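Local coordinates for putative cytosine/guanine deaminase (Unidentified, PDB 2PAJ), which deaminates pterins such as isoxanthopterin, a zinc-dependent hydrolysis that turns a 2-amino-4-hydroxypteridine into the 2,4-dihydroxypteridine and releases ammonium, at residues 235-249 with 271-285. Numbering follows the deposited sequence.
Sequences AAVARRLGLRMHSHL and CGEHDWLGSDVWYAH. With ZN (zinc ion), chain B.
A chi1 of 171° turns the H246 imidazole away from its own backbone N and onto the indole of W282. The two form an offset stack, the H246 ring 4.2 Å from the five-membered ring of W282 between centroids, planes 27° apart. H246 CB sits squarely over the six-membered ring. W282 NE1 is bound to the backbone O of T75. L249 also has CG anti to N, at -163°, and places CD1 over the centre of the Y283 ring, 3.5 Å from its centroid. These residues lie on or just after parallel strands 244-248 and 281-284, neighbours in the amidohydrolase barrel. Backbone bonds join them, including A284 N to S247 O (3.0 Å) and L249 N to A284 O (3.0 Å). On the face shared by M245, S247 and Y283, M245 lays CB and its sulfur over the W276 indole, a Met-aromatic contact. Y283 OH donates to W276 O at 2.6 Å and ties the loop to the strand. Nearer the helix, R239 uses its guanidinium edge. NH1 bonds D275 O at 3.2 Å, and NE makes a salt bridge to D280 OD2, its hydrogen bond weak. H248 NE2 binds zinc at 2.1 Å and lies over one face of the H285 ring, planes oblique. H76, H78 and D336 also bind zinc; H285 NE2 stands 2.9 Å off. Strand pairing thus holds two histidines at one metal site, where H285 probably also binds substrate.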
loop_
_atom_site.group_PDB
_atom_site.type_symbol
_atom_site.label_atom_id
_atom_site.label_comp_id
_atom_site.label_asym_id
_atom_site.label_seq_id
_atom_site.Cartn_x
_atom_site.Cartn_y
_atom_site.Cartn_z
ATOM N N ALA A 235 0.774 -22.187 -3.630
ATOM C CA ALA A 235 -0.276 -21.516 -4.391
ATOM C C ALA A 235 -1.632 -22.152 -4.080
ATOM O O ALA A 235 -2.632 -21.459 -3.903
ATOM C CB ALA A 235 0.021 -21.620 -5.882
ATOM N N ALA A 236 -1.642 -23.480 -4.012
ATOM C CA ALA A 236 -2.842 -24.252 -3.732
ATOM C C ALA A 236 -3.484 -23.916 -2.395
ATOM O O ALA A 236 -4.710 -23.899 -2.275
ATOM C CB ALA A 236 -2.518 -25.728 -3.783
ATOM N N VAL A 237 -2.665 -23.672 -1.383
ATOM C CA VAL A 237 -3.193 -23.356 -0.063
ATOM C C VAL A 237 -3.882 -21.999 -0.084
ATOM O O VAL A 237 -4.995 -21.843 0.430
ATOM C CB VAL A 237 -2.078 -23.333 0.982
ATOM C CG1 VAL A 237 -2.651 -23.052 2.354
ATOM C CG2 VAL A 237 -1.346 -24.657 0.969
ATOM N N ALA A 238 -3.205 -21.020 -0.683
ATOM C CA ALA A 238 -3.728 -19.669 -0.804
ATOM C C ALA A 238 -5.073 -19.728 -1.500
ATOM O O ALA A 238 -6.069 -19.214 -1.000
ATOM C CB ALA A 238 -2.765 -18.809 -1.605
ATOM N N ARG A 239 -5.099 -20.365 -2.661
ATOM C CA ARG A 239 -6.329 -20.477 -3.424
ATOM C C ARG A 239 -7.399 -21.258 -2.683
ATOM O O ARG A 239 -8.583 -20.939 -2.776
ATOM C CB ARG A 239 -6.040 -21.103 -4.780
ATOM C CG ARG A 239 -5.154 -20.218 -5.637
ATOM C CD ARG A 239 -5.436 -20.429 -7.101
ATOM N NE ARG A 239 -4.729 -19.459 -7.920
ATOM C CZ ARG A 239 -3.482 -19.592 -8.341
ATOM N NH1 ARG A 239 -2.789 -20.664 -8.026
ATOM N NH2 ARG A 239 -2.928 -18.645 -9.078
ATOM N N ARG A 240 -6.974 -22.268 -1.938
ATOM C CA ARG A 240 -7.890 -23.080 -1.151
ATOM C C ARG A 240 -8.538 -22.231 -0.056
ATOM O O ARG A 240 -9.693 -22.427 0.280
ATOM C CB ARG A 240 -7.141 -24.244 -0.506
ATOM C CG ARG A 240 -8.030 -25.170 0.299
ATOM C CD ARG A 240 -7.231 -26.271 0.945
ATOM N NE ARG A 240 -6.488 -25.793 2.101
ATOM C CZ ARG A 240 -5.203 -26.053 2.308
ATOM N NH1 ARG A 240 -4.524 -26.782 1.425
ATOM N NH2 ARG A 240 -4.599 -25.602 3.402
ATOM N N LEU A 241 -7.779 -21.300 0.509
ATOM C CA LEU A 241 -8.288 -20.421 1.558
ATOM C C LEU A 241 -8.890 -19.139 0.979
ATOM O O LEU A 241 -9.321 -18.263 1.727
ATOM C CB LEU A 241 -7.167 -20.052 2.534
ATOM C CG LEU A 241 -6.614 -21.162 3.438
ATOM C CD1 LEU A 241 -5.429 -20.674 4.264
ATOM C CD2 LEU A 241 -7.729 -21.636 4.335
ATOM N N GLY A 242 -8.910 -19.036 -0.350
ATOM C CA GLY A 242 -9.457 -17.859 -1.005
ATOM C C GLY A 242 -8.626 -16.605 -0.785
ATOM O O GLY A 242 -9.166 -15.507 -0.637
ATOM N N LEU A 243 -7.306 -16.766 -0.770
ATOM C CA LEU A 243 -6.400 -15.643 -0.565
ATOM C C LEU A 243 -5.649 -15.312 -1.849
ATOM O O LEU A 243 -5.592 -16.129 -2.766
ATOM C CB LEU A 243 -5.370 -15.976 0.518
ATOM C CG LEU A 243 -5.799 -16.453 1.895
ATOM C CD1 LEU A 243 -4.555 -16.716 2.713
ATOM C CD2 LEU A 243 -6.681 -15.410 2.563
ATOM N N ARG A 244 -5.072 -14.112 -1.906
ATOM C CA ARG A 244 -4.295 -13.693 -3.070
ATOM C C ARG A 244 -2.808 -13.952 -2.827
ATOM O O ARG A 244 -2.374 -14.137 -1.688
ATOM C CB ARG A 244 -4.523 -12.212 -3.375
ATOM C CG ARG A 244 -5.959 -11.912 -3.708
ATOM C CD ARG A 244 -6.093 -10.747 -4.640
ATOM N NE ARG A 244 -7.425 -10.760 -5.229
ATOM C CZ ARG A 244 -7.749 -10.170 -6.372
ATOM N NH1 ARG A 244 -6.834 -9.502 -7.067
ATOM N NH2 ARG A 244 -8.985 -10.270 -6.831
ATOM N N MET A 245 -2.033 -13.976 -3.907
ATOM C CA MET A 245 -0.600 -14.235 -3.813
ATOM C C MET A 245 0.227 -13.032 -4.261
ATOM O O MET A 245 -0.116 -12.350 -5.230
ATOM C CB MET A 245 -0.250 -15.442 -4.669
ATOM C CG MET A 245 -0.909 -16.744 -4.231
ATOM S SD MET A 245 -1.125 -17.854 -5.605
ATOM C CE MET A 245 -2.790 -17.704 -5.801
ATOM N N HIS A 246 1.322 -12.780 -3.551
ATOM C CA HIS A 246 2.194 -11.665 -3.867
ATOM C C HIS A 246 3.648 -11.981 -3.564
ATOM O O HIS A 246 3.944 -12.661 -2.594
ATOM C CB HIS A 246 1.754 -10.439 -3.074
ATOM C CG HIS A 246 2.707 -9.291 -3.154
ATOM N ND1 HIS A 246 3.447 -8.866 -2.074
ATOM C CD2 HIS A 246 3.050 -8.486 -4.186
ATOM C CE1 HIS A 246 4.205 -7.846 -2.438
ATOM N NE2 HIS A 246 3.983 -7.597 -3.715
ATOM N N SER A 247 4.557 -11.482 -4.397
ATOM C CA SER A 247 5.985 -11.711 -4.181
ATOM C C SER A 247 6.887 -10.756 -4.976
ATOM O O SER A 247 6.434 -10.067 -5.891
ATOM C CB SER A 247 6.347 -13.163 -4.539
ATOM O OG SER A 247 7.705 -13.460 -4.261
ATOM N N HIS A 248 8.159 -10.717 -4.580
ATOM C CA HIS A 248 9.189 -9.922 -5.233
ATOM C C HIS A 248 9.619 -10.770 -6.436
ATOM O O HIS A 248 10.047 -11.910 -6.268
ATOM C CB HIS A 248 10.392 -9.759 -4.299
ATOM C CG HIS A 248 10.343 -8.545 -3.418
ATOM N ND1 HIS A 248 10.811 -8.556 -2.121
ATOM C CD2 HIS A 248 9.975 -7.267 -3.673
ATOM C CE1 HIS A 248 10.736 -7.339 -1.616
ATOM N NE2 HIS A 248 10.235 -6.536 -2.537
ATOM N N LEU A 249 9.500 -10.244 -7.647
ATOM C CA LEU A 249 9.903 -11.028 -8.806
ATOM C C LEU A 249 11.225 -10.536 -9.349
ATOM O O LEU A 249 11.266 -9.587 -10.135
ATOM C CB LEU A 249 8.843 -10.958 -9.901
ATOM C CG LEU A 249 8.946 -12.046 -10.979
ATOM C CD1 LEU A 249 7.610 -12.164 -11.679
ATOM C CD2 LEU A 249 10.061 -11.724 -11.977
ATOM N N CYS A 271 7.085 -18.864 -13.417
ATOM C CA CYS A 271 6.014 -18.628 -12.452
ATOM C C CYS A 271 4.707 -19.202 -12.967
ATOM O O CYS A 271 3.939 -19.789 -12.215
ATOM C CB CYS A 271 5.842 -17.135 -12.201
ATOM S SG CYS A 271 7.100 -16.446 -11.142
ATOM N N GLY A 272 4.456 -19.018 -14.255
ATOM C CA GLY A 272 3.240 -19.541 -14.835
ATOM C C GLY A 272 3.182 -21.046 -14.674
ATOM O O GLY A 272 2.184 -21.588 -14.217
ATOM N N GLU A 273 4.273 -21.716 -15.031
ATOM C CA GLU A 273 4.370 -23.164 -14.956
ATOM C C GLU A 273 4.293 -23.762 -13.554
ATOM O O GLU A 273 4.187 -24.978 -13.398
ATOM C CB GLU A 273 5.649 -23.615 -15.658
ATOM C CG GLU A 273 5.402 -23.972 -17.114
ATOM C CD GLU A 273 6.668 -24.187 -17.913
ATOM O OE1 GLU A 273 7.555 -24.948 -17.464
ATOM O OE2 GLU A 273 6.767 -23.597 -19.007
ATOM N N HIS A 274 4.319 -22.902 -12.542
ATOM C CA HIS A 274 4.248 -23.341 -11.158
ATOM C C HIS A 274 3.094 -22.718 -10.402
ATOM O O HIS A 274 3.208 -22.435 -9.212
ATOM C CB HIS A 274 5.561 -23.034 -10.457
ATOM C CG HIS A 274 6.715 -23.796 -11.022
ATOM N ND1 HIS A 274 7.304 -24.854 -10.362
ATOM C CD2 HIS A 274 7.335 -23.710 -12.223
ATOM C CE1 HIS A 274 8.232 -25.388 -11.135
ATOM N NE2 HIS A 274 8.270 -24.712 -12.270
ATOM N N ASP A 275 1.985 -22.512 -11.111
ATOM C CA ASP A 275 0.764 -21.950 -10.541
ATOM C C ASP A 275 0.920 -20.589 -9.858
ATOM O O ASP A 275 0.246 -20.312 -8.860
ATOM C CB ASP A 275 0.150 -22.942 -9.541
ATOM C CG ASP A 275 -0.202 -24.287 -10.179
ATOM O OD1 ASP A 275 -0.950 -24.311 -11.187
ATOM O OD2 ASP A 275 0.271 -25.326 -9.665
ATOM N N TRP A 276 1.784 -19.732 -10.402
ATOM C CA TRP A 276 2.008 -18.423 -9.807
ATOM C C TRP A 276 1.693 -17.214 -10.677
ATOM O O TRP A 276 2.408 -16.211 -10.657
ATOM C CB TRP A 276 3.438 -18.315 -9.256
ATOM C CG TRP A 276 3.474 -18.583 -7.807
ATOM C CD1 TRP A 276 3.441 -19.811 -7.194
ATOM C CD2 TRP A 276 3.387 -17.610 -6.756
ATOM N NE1 TRP A 276 3.329 -19.663 -5.830
ATOM C CE2 TRP A 276 3.292 -18.328 -5.529
ATOM C CE3 TRP A 276 3.374 -16.206 -6.727
ATOM C CZ2 TRP A 276 3.184 -17.681 -4.284
ATOM C CZ3 TRP A 276 3.269 -15.567 -5.495
ATOM C CH2 TRP A 276 3.175 -16.306 -4.286
ATOM N N LEU A 277 0.613 -17.314 -11.441
ATOM C CA LEU A 277 0.145 -16.211 -12.269
ATOM C C LEU A 277 -1.370 -16.212 -12.130
ATOM O O LEU A 277 -1.944 -17.123 -11.540
ATOM C CB LEU A 277 0.522 -16.390 -13.745
ATOM C CG LEU A 277 1.981 -16.358 -14.220
ATOM C CD1 LEU A 277 2.000 -16.265 -15.740
ATOM C CD2 LEU A 277 2.723 -15.185 -13.615
ATOM N N GLY A 278 -2.017 -15.194 -12.680
ATOM C CA GLY A 278 -3.462 -15.097 -12.590
ATOM C C GLY A 278 -3.836 -13.807 -11.911
ATOM O O GLY A 278 -3.023 -13.225 -11.212
ATOM N N SER A 279 -5.065 -13.355 -12.120
ATOM C CA SER A 279 -5.535 -12.106 -11.523
ATOM C C SER A 279 -5.504 -12.232 -10.014
ATOM O O SER A 279 -5.779 -11.285 -9.281
ATOM C CB SER A 279 -6.953 -11.815 -11.999
ATOM O OG SER A 279 -7.729 -12.998 -11.974
ATOM N N ASP A 280 -5.154 -13.439 -9.589
ATOM C CA ASP A 280 -5.035 -13.883 -8.207
ATOM C C ASP A 280 -3.763 -13.308 -7.571
ATOM O O ASP A 280 -3.732 -12.962 -6.393
ATOM C CB ASP A 280 -4.905 -15.411 -8.244
ATOM C CG ASP A 280 -5.833 -16.112 -7.297
ATOM O OD1 ASP A 280 -5.729 -15.894 -6.078
ATOM O OD2 ASP A 280 -6.674 -16.899 -7.775
ATOM N N VAL A 281 -2.718 -13.235 -8.395
ATOM C CA VAL A 281 -1.377 -12.800 -8.012
ATOM C C VAL A 281 -0.927 -11.417 -8.521
ATOM O O VAL A 281 -1.460 -10.904 -9.494
ATOM C CB VAL A 281 -0.356 -13.835 -8.547
ATOM C CG1 VAL A 281 0.961 -13.734 -7.803
ATOM C CG2 VAL A 281 -0.950 -15.220 -8.473
ATOM N N TRP A 282 0.067 -10.834 -7.851
ATOM C CA TRP A 282 0.648 -9.559 -8.263
ATOM C C TRP A 282 2.095 -9.468 -7.739
ATOM O O TRP A 282 2.398 -9.900 -6.629
ATOM C CB TRP A 282 -0.238 -8.373 -7.815
ATOM C CG TRP A 282 0.090 -7.707 -6.535
ATOM C CD1 TRP A 282 0.964 -6.679 -6.337
ATOM C CD2 TRP A 282 -0.512 -7.971 -5.270
ATOM N NE1 TRP A 282 0.937 -6.279 -5.025
ATOM C CE2 TRP A 282 0.040 -7.057 -4.345
ATOM C CE3 TRP A 282 -1.469 -8.891 -4.825
ATOM C CZ2 TRP A 282 -0.331 -7.039 -2.994
ATOM C CZ3 TRP A 282 -1.835 -8.872 -3.495
ATOM C CH2 TRP A 282 -1.266 -7.950 -2.590
ATOM N N TYR A 283 2.993 -8.933 -8.562
ATOM C CA TYR A 283 4.402 -8.826 -8.186
ATOM C C TYR A 283 4.974 -7.442 -7.990
ATOM O O TYR A 283 4.547 -6.473 -8.612
ATOM C CB TYR A 283 5.293 -9.517 -9.209
ATOM C CG TYR A 283 5.092 -11.004 -9.307
ATOM C CD1 TYR A 283 4.209 -11.539 -10.241
ATOM C CD2 TYR A 283 5.790 -11.881 -8.468
ATOM C CE1 TYR A 283 4.027 -12.889 -10.342
ATOM C CE2 TYR A 283 5.614 -13.239 -8.562
ATOM C CZ TYR A 283 4.733 -13.737 -9.503
ATOM O OH TYR A 283 4.551 -15.089 -9.633
ATOM N N ALA A 284 5.978 -7.390 -7.123
ATOM C CA ALA A 284 6.709 -6.172 -6.823
ATOM C C ALA A 284 8.107 -6.316 -7.428
ATOM O O ALA A 284 8.557 -7.418 -7.735
ATOM C CB ALA A 284 6.820 -5.972 -5.320
ATOM N N HIS A 285 8.780 -5.185 -7.595
ATOM C CA HIS A 285 10.134 -5.134 -8.133
ATOM C C HIS A 285 10.347 -5.937 -9.403
ATOM O O HIS A 285 11.327 -6.660 -9.527
ATOM C CB HIS A 285 11.136 -5.581 -7.055
ATOM C CG HIS A 285 11.120 -4.718 -5.827
ATOM N ND1 HIS A 285 10.094 -3.833 -5.555
ATOM C CD2 HIS A 285 11.980 -4.627 -4.782
ATOM C CE1 HIS A 285 10.320 -3.236 -4.397
ATOM N NE2 HIS A 285 11.457 -3.701 -3.907
HETATM ZN ZN ZN B . 10.182 -4.726 -1.565
HETATM O O HOH W 1 -7.466 -16.654 -4.406
HETATM O O HOH W 2 -7.154 -8.866 -9.756
#